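Local coordinates for cytosolic protein (Streptococcus thermophilus, PDB 2QZI) that is of unknown function but belongs to the DUF1827 family and folds as a small antiparallel sheet packed with helices, at residues 8-13 and 29-34; 35-40 and 52-57. One frame throughout, in Å; residues are numbered along the deposited sequence.

Interactions 1 and 2 lie in series along the chain, and their centres are about 12 Å apart. Interaction 1 fastens the turn after strand 6-8 to strand 28-34. Interaction 2 closes the open end of the hairpin formed by strands 37-44 and 47-53. Strands 28-34 and 37-44 are neighbours, so both contacts belong to one antiparallel sheet. They meet where Y32 O lies 2.7 Å from V39 N, a probable hydrogen bond, and where T31 packs on V40. Y32 and V39 both reach F71 of helix 61-74. Together the contacts tie the first four strands of the sheet to one another, from the outermost strand 6-8 inward.

Interaction 1: 8-13 and 29-34; sequences NTTWTH and VETYSA
T9 and T31 join the two segments through backbone and side chain. T9 N donates to T31 O at 2.9 Å. The two hydroxyls also pair, with T9 OG1 3.2 Å from T31 OG1, and the side chains cross at about a right angle. In each threonine OG1 sits between the backbone N and the carbonyl carbon (chi1 52° in T9 and 55° in T31), which turns the hydroxyls to each other. One residue on, T31 N donates to T10 OG1 at 3.0 Å. Both backbone polar atoms of T31 are thus used by the turn.

A second set of bonds holds the turn itself. N8 OD1 takes T10 N at 3.0 Å, in the carbonyl plane, and T10 OG1 at 2.7 Å from a tilted position. T10 OG1 therefore accepts from the strand and donates to N8. T9 O is gripped from opposite faces of its plane by T12 N and H13 ND1. Within the strand, Y32 OH donates to E30 OE1 at 2.9 Å, and K75 is its second partner.

Packing completes the contact. CG of N8 lies over one face of the Y32 ring, displaced toward its CZ end, with the planes 48° apart and ND2 3.3 Å from CZ. F71 meets the Y32 ring edge-to-face. H13 lays one ring face over T31 CB, and its CB comes within 3.4 Å of T31 OG1. On the helix side, T31 touches L16 and T10 touches V17.

N8 and Y32 form an antiparallel non-hydrogen-bonded pair. Beyond it the chain leaves the sheet edge and heads for helix 14-23, with H13 at the N-cap position. The bond from T10 N back to N8 OD1 makes this exit an Asx turn.

Interaction 2: 35-40 and 52-57; sequences GNTDVV and ISNKHR
The open end of the beta hairpin 37-44/47-53 is closed here, where the second strand runs into a loop. D38 and S53 are an antiparallel hydrogen-bonded pair: D38 N donates to S53 O at 2.8 Å, and S53 N to D38 O at 3.1 Å. V39 and I52 form the next, non-hydrogen-bonded pair. Their side chains face helix 61-74, where both touch I67. T37 CG2 adds to this apolar side, 3.6 Å from I52 CG2.

At the end of the hairpin, side chains add to the backbone bonds. CG of N54 stands anti to the backbone N (chi1 -166°), which carries its amide across to N36 and T37. ND2 donates to N36 OD1 at 3.2 Å, from above the carbonyl plane, and weakly to T37 OG1. The same ND2 sits over the centre of one face of the R57 guanidinium. R57 NH2 makes a weak bond to N36 OD1 at 2.9 Å. E63 ties these groups to helix 61-74, with a salt bridge to R57 and a hydrogen bond to T37.

On the face that carries D38 and S53, K55 NZ reaches back from the loop to D38 OD2, a long, weak salt bridge of 3.5 Å. A water also joins D38 OD2 to S53 OG.

N54 OD1 accepts from H56 N and, at the ring edge, from H56 ND1 at 3.0 Å. The bond from H56 N to N54 OD1 defines an Asx turn at the hairpin's end.

Interaction 1: 8-13 and 29-34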
loop_
_atom_site.group_PDB
_atom_site.type_symbol
_atom_site.label_atom_id
_atom_site.label_comp_id
_atom_site.label_asym_id
_atom_site.label_seq_id
_atom_site.Cartn_x
_atom_site.Cartn_y
_atom_site.Cartn_z
ATOM N N ASN A 8 -8.358 8.549 -1.138
ATOM C CA ASN A 8 -7.683 8.358 -2.422
ATOM C C ASN A 8 -7.120 9.688 -2.948
ATOM O O ASN A 8 -7.870 10.556 -3.271
ATOM C CB ASN A 8 -8.623 7.758 -3.508
ATOM C CG ASN A 8 -7.810 7.128 -4.672
ATOM O OD1 ASN A 8 -6.916 7.768 -5.217
ATOM N ND2 ASN A 8 -8.050 5.848 -4.973
ATOM N N THR A 9 -5.797 9.823 -3.059
ATOM C CA THR A 9 -5.187 11.108 -3.505
ATOM C C THR A 9 -4.472 10.898 -4.890
ATOM O O THR A 9 -3.704 11.770 -5.328
ATOM C CB THR A 9 -4.128 11.589 -2.469
ATOM O OG1 THR A 9 -3.225 10.495 -2.251
ATOM C CG2 THR A 9 -4.752 11.973 -1.145
ATOM N N THR A 10 -4.755 9.759 -5.576
ATOM C CA THR A 10 -4.174 9.429 -6.889
ATOM C C THR A 10 -4.219 10.591 -7.907
ATOM O O THR A 10 -3.200 10.904 -8.518
ATOM C CB THR A 10 -4.770 8.116 -7.456
ATOM O OG1 THR A 10 -4.657 7.071 -6.454
ATOM C CG2 THR A 10 -3.958 7.665 -8.681
ATOM N N TRP A 11 -5.367 11.269 -8.024
ATOM C CA TRP A 11 -5.506 12.361 -8.940
ATOM C C TRP A 11 -4.428 13.453 -8.820
ATOM O O TRP A 11 -4.192 14.181 -9.799
ATOM C CB TRP A 11 -6.897 13.022 -8.759
ATOM C CG TRP A 11 -6.959 13.782 -7.456
ATOM C CD1 TRP A 11 -7.135 13.263 -6.186
ATOM C CD2 TRP A 11 -6.844 15.204 -7.297
ATOM N NE1 TRP A 11 -7.115 14.268 -5.269
ATOM C CE2 TRP A 11 -6.947 15.473 -5.913
ATOM C CE3 TRP A 11 -6.603 16.249 -8.180
ATOM C CZ2 TRP A 11 -6.820 16.755 -5.389
ATOM C CZ3 TRP A 11 -6.513 17.564 -7.667
ATOM C CH2 TRP A 11 -6.634 17.795 -6.282
ATOM N N THR A 12 -3.820 13.637 -7.642
ATOM C CA THR A 12 -2.800 14.680 -7.529
ATOM C C THR A 12 -1.459 13.997 -7.295
ATOM O O THR A 12 -0.597 14.633 -6.750
ATOM C CB THR A 12 -2.944 15.663 -6.284
ATOM O OG1 THR A 12 -3.745 15.244 -5.176
ATOM C CG2 THR A 12 -2.576 17.040 -6.315
ATOM N N HIS A 13 -1.265 12.749 -7.723
ATOM C CA HIS A 13 0.044 12.119 -7.641
ATOM C C HIS A 13 0.364 11.466 -8.994
ATOM O O HIS A 13 0.801 10.316 -9.044
ATOM C CB HIS A 13 0.124 11.046 -6.504
ATOM C CG HIS A 13 0.308 11.642 -5.142
ATOM N ND1 HIS A 13 -0.699 12.291 -4.480
ATOM C CD2 HIS A 13 1.382 11.665 -4.307
ATOM C CE1 HIS A 13 -0.242 12.791 -3.344
ATOM N NE2 HIS A 13 1.002 12.369 -3.192
ATOM N N VAL A 29 -1.199 1.570 -9.743
ATOM C CA VAL A 29 -0.559 2.398 -8.746
ATOM C C VAL A 29 -1.552 3.424 -8.237
ATOM O O VAL A 29 -2.121 4.222 -9.006
ATOM C CB VAL A 29 0.668 3.180 -9.275
ATOM C CG1 VAL A 29 1.347 3.981 -8.101
ATOM C CG2 VAL A 29 1.721 2.275 -10.000
ATOM N N GLU A 30 -1.763 3.412 -6.932
ATOM C CA GLU A 30 -2.651 4.389 -6.322
ATOM C C GLU A 30 -2.021 4.961 -5.075
ATOM O O GLU A 30 -1.208 4.289 -4.436
ATOM C CB GLU A 30 -3.943 3.708 -5.962
ATOM C CG GLU A 30 -4.504 2.961 -7.118
ATOM C CD GLU A 30 -5.955 2.651 -6.953
ATOM O OE1 GLU A 30 -6.393 2.352 -5.824
ATOM O OE2 GLU A 30 -6.651 2.655 -7.982
ATOM N N THR A 31 -2.343 6.204 -4.766
ATOM C CA THR A 31 -1.854 6.809 -3.524
ATOM C C THR A 31 -3.002 7.232 -2.611
ATOM O O THR A 31 -4.059 7.545 -3.068
ATOM C CB THR A 31 -0.978 8.043 -3.772
ATOM O OG1 THR A 31 -1.700 8.935 -4.549
ATOM C CG2 THR A 31 0.328 7.710 -4.516
ATOM N N TYR A 32 -2.782 7.153 -1.290
ATOM C CA TYR A 32 -3.794 7.541 -0.289
ATOM C C TYR A 32 -3.122 8.239 0.894
ATOM O O TYR A 32 -1.984 7.913 1.268
ATOM C CB TYR A 32 -4.489 6.312 0.301
ATOM C CG TYR A 32 -5.308 5.516 -0.672
ATOM C CD1 TYR A 32 -6.690 5.528 -0.604
ATOM C CD2 TYR A 32 -4.681 4.705 -1.673
ATOM C CE1 TYR A 32 -7.443 4.799 -1.491
ATOM C CE2 TYR A 32 -5.454 3.993 -2.596
ATOM C CZ TYR A 32 -6.826 4.028 -2.463
ATOM O OH TYR A 32 -7.615 3.324 -3.349
ATOM N N SER A 33 -3.858 9.186 1.471
ATOM C CA SER A 33 -3.632 9.736 2.785
ATOM C C SER A 33 -4.398 8.962 3.863
ATOM O O SER A 33 -5.487 8.436 3.639
ATOM C CB SER A 33 -4.200 11.165 2.823
ATOM O OG SER A 33 -3.163 12.029 2.399
ATOM N N ALA A 34 -3.808 8.902 5.043
ATOM C CA ALA A 34 -4.428 8.396 6.240
ATOM C C ALA A 34 -4.020 9.463 7.284
ATOM O O ALA A 34 -3.110 9.275 8.056
ATOM C CB ALA A 34 -3.865 6.985 6.526
HETATM O O HOH W 1 -7.557 5.620 -8.088
#

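Interaction 2: 35-40 and 52-57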
loop_
_atom_site.group_PDB
_atom_site.type_symbol
_atom_site.label_atom_id
_atom_site.label_comp_id
_atom_site.label_asym_id
_atom_site.label_seq_id
_atom_site.Cartn_x
_atom_site.Cartn_y
_atom_site.Cartn_z
ATOM N N GLY A 35 -4.666 10.626 7.242
ATOM C CA GLY A 35 -4.244 11.788 8.052
ATOM C C GLY A 35 -2.934 12.312 7.476
ATOM O O GLY A 35 -2.888 12.647 6.303
ATOM N N ASN A 36 -1.863 12.357 8.270
ATOM C CA ASN A 36 -0.548 12.763 7.739
ATOM C C ASN A 36 0.384 11.601 7.317
ATOM O O ASN A 36 1.500 11.816 6.848
ATOM C CB ASN A 36 0.166 13.794 8.629
ATOM C CG ASN A 36 0.197 13.407 10.121
ATOM O OD1 ASN A 36 0.305 12.245 10.496
ATOM N ND2 ASN A 36 0.128 14.418 10.968
ATOM N N THR A 37 -0.128 10.386 7.459
ATOM C CA THR A 37 0.463 9.188 6.918
ATOM C C THR A 37 0.152 9.018 5.426
ATOM O O THR A 37 -1.009 9.227 4.961
ATOM C CB THR A 37 -0.001 7.953 7.757
ATOM O OG1 THR A 37 0.538 8.050 9.078
ATOM C CG2 THR A 37 0.502 6.664 7.187
ATOM N N ASP A 38 1.185 8.632 4.664
ATOM C CA ASP A 38 1.020 8.447 3.221
ATOM C C ASP A 38 1.108 6.981 2.835
ATOM O O ASP A 38 1.930 6.265 3.345
ATOM C CB ASP A 38 2.123 9.119 2.422
ATOM C CG ASP A 38 2.333 10.523 2.777
ATOM O OD1 ASP A 38 1.388 11.321 2.625
ATOM O OD2 ASP A 38 3.478 10.809 3.257
ATOM N N VAL A 39 0.278 6.583 1.874
ATOM C CA VAL A 39 0.174 5.203 1.467
ATOM C C VAL A 39 0.296 5.221 -0.042
ATOM O O VAL A 39 -0.232 6.127 -0.713
ATOM C CB VAL A 39 -1.168 4.548 1.953
ATOM C CG1 VAL A 39 -1.235 3.086 1.627
ATOM C CG2 VAL A 39 -1.337 4.711 3.476
ATOM N N VAL A 40 1.100 4.287 -0.505
ATOM C CA VAL A 40 1.230 3.920 -1.932
ATOM C C VAL A 40 0.790 2.482 -2.070
ATOM O O VAL A 40 1.219 1.657 -1.330
ATOM C CB VAL A 40 2.668 4.139 -2.505
ATOM C CG1 VAL A 40 2.666 3.823 -4.006
ATOM C CG2 VAL A 40 3.028 5.651 -2.340
ATOM N N ILE A 52 3.821 2.409 3.420
ATOM C CA ILE A 52 3.161 3.235 4.435
ATOM C C ILE A 52 4.274 3.969 5.180
ATOM O O ILE A 52 5.228 3.354 5.679
ATOM C CB ILE A 52 2.355 2.406 5.443
ATOM C CG1 ILE A 52 1.290 1.570 4.696
ATOM C CG2 ILE A 52 1.764 3.291 6.599
ATOM C CD1 ILE A 52 0.798 0.389 5.554
ATOM N N SER A 53 4.186 5.291 5.159
ATOM C CA SER A 53 5.244 6.123 5.678
ATOM C C SER A 53 4.669 7.426 6.243
ATOM O O SER A 53 3.557 7.808 5.937
ATOM C CB SER A 53 6.196 6.461 4.534
ATOM O OG SER A 53 5.452 7.080 3.496
ATOM N N ASN A 54 5.450 8.082 7.086
ATOM C CA ASN A 54 5.014 9.303 7.725
ATOM C C ASN A 54 6.174 10.249 7.986
ATOM O O ASN A 54 6.907 10.043 8.908
ATOM C CB ASN A 54 4.334 8.963 9.046
ATOM C CG ASN A 54 3.551 10.155 9.623
ATOM O OD1 ASN A 54 3.990 11.297 9.562
ATOM N ND2 ASN A 54 2.381 9.881 10.142
ATOM N N LYS A 55 6.325 11.303 7.199
ATOM C CA LYS A 55 7.481 12.203 7.275
ATOM C C LYS A 55 7.846 12.672 8.704
ATOM O O LYS A 55 9.036 12.756 9.057
ATOM C CB LYS A 55 7.272 13.384 6.294
ATOM C CG LYS A 55 6.957 12.903 4.833
ATOM C CD LYS A 55 6.857 14.025 3.801
ATOM C CE LYS A 55 5.489 14.779 3.873
ATOM N NZ LYS A 55 4.431 14.158 2.952
ATOM N N HIS A 56 6.832 12.900 9.540
ATOM C CA HIS A 56 7.004 13.524 10.868
ATOM C C HIS A 56 7.299 12.548 12.020
ATOM O O HIS A 56 8.061 12.867 12.944
ATOM C CB HIS A 56 5.754 14.340 11.223
ATOM C CG HIS A 56 5.068 14.952 10.032
ATOM N ND1 HIS A 56 4.157 14.258 9.255
ATOM C CD2 HIS A 56 5.160 16.195 9.488
ATOM C CE1 HIS A 56 3.718 15.048 8.283
ATOM N NE2 HIS A 56 4.301 16.233 8.410
ATOM N N ARG A 57 6.700 11.359 11.973
ATOM C CA ARG A 57 6.671 10.480 13.137
ATOM C C ARG A 57 6.718 9.049 12.697
ATOM O O ARG A 57 6.556 8.753 11.514
ATOM C CB ARG A 57 5.401 10.714 13.975
ATOM C CG ARG A 57 4.066 10.642 13.195
ATOM C CD ARG A 57 2.831 10.727 14.121
ATOM N NE ARG A 57 1.568 10.770 13.369
ATOM C CZ ARG A 57 1.006 9.719 12.757
ATOM N NH1 ARG A 57 1.593 8.491 12.792
ATOM N NH2 ARG A 57 -0.136 9.892 12.084
HETATM O O HOH W 2 -2.381 11.540 11.326
HETATM O O HOH W 3 4.410 5.918 1.546
HETATM O O HOH W 4 5.936 9.820 3.554
#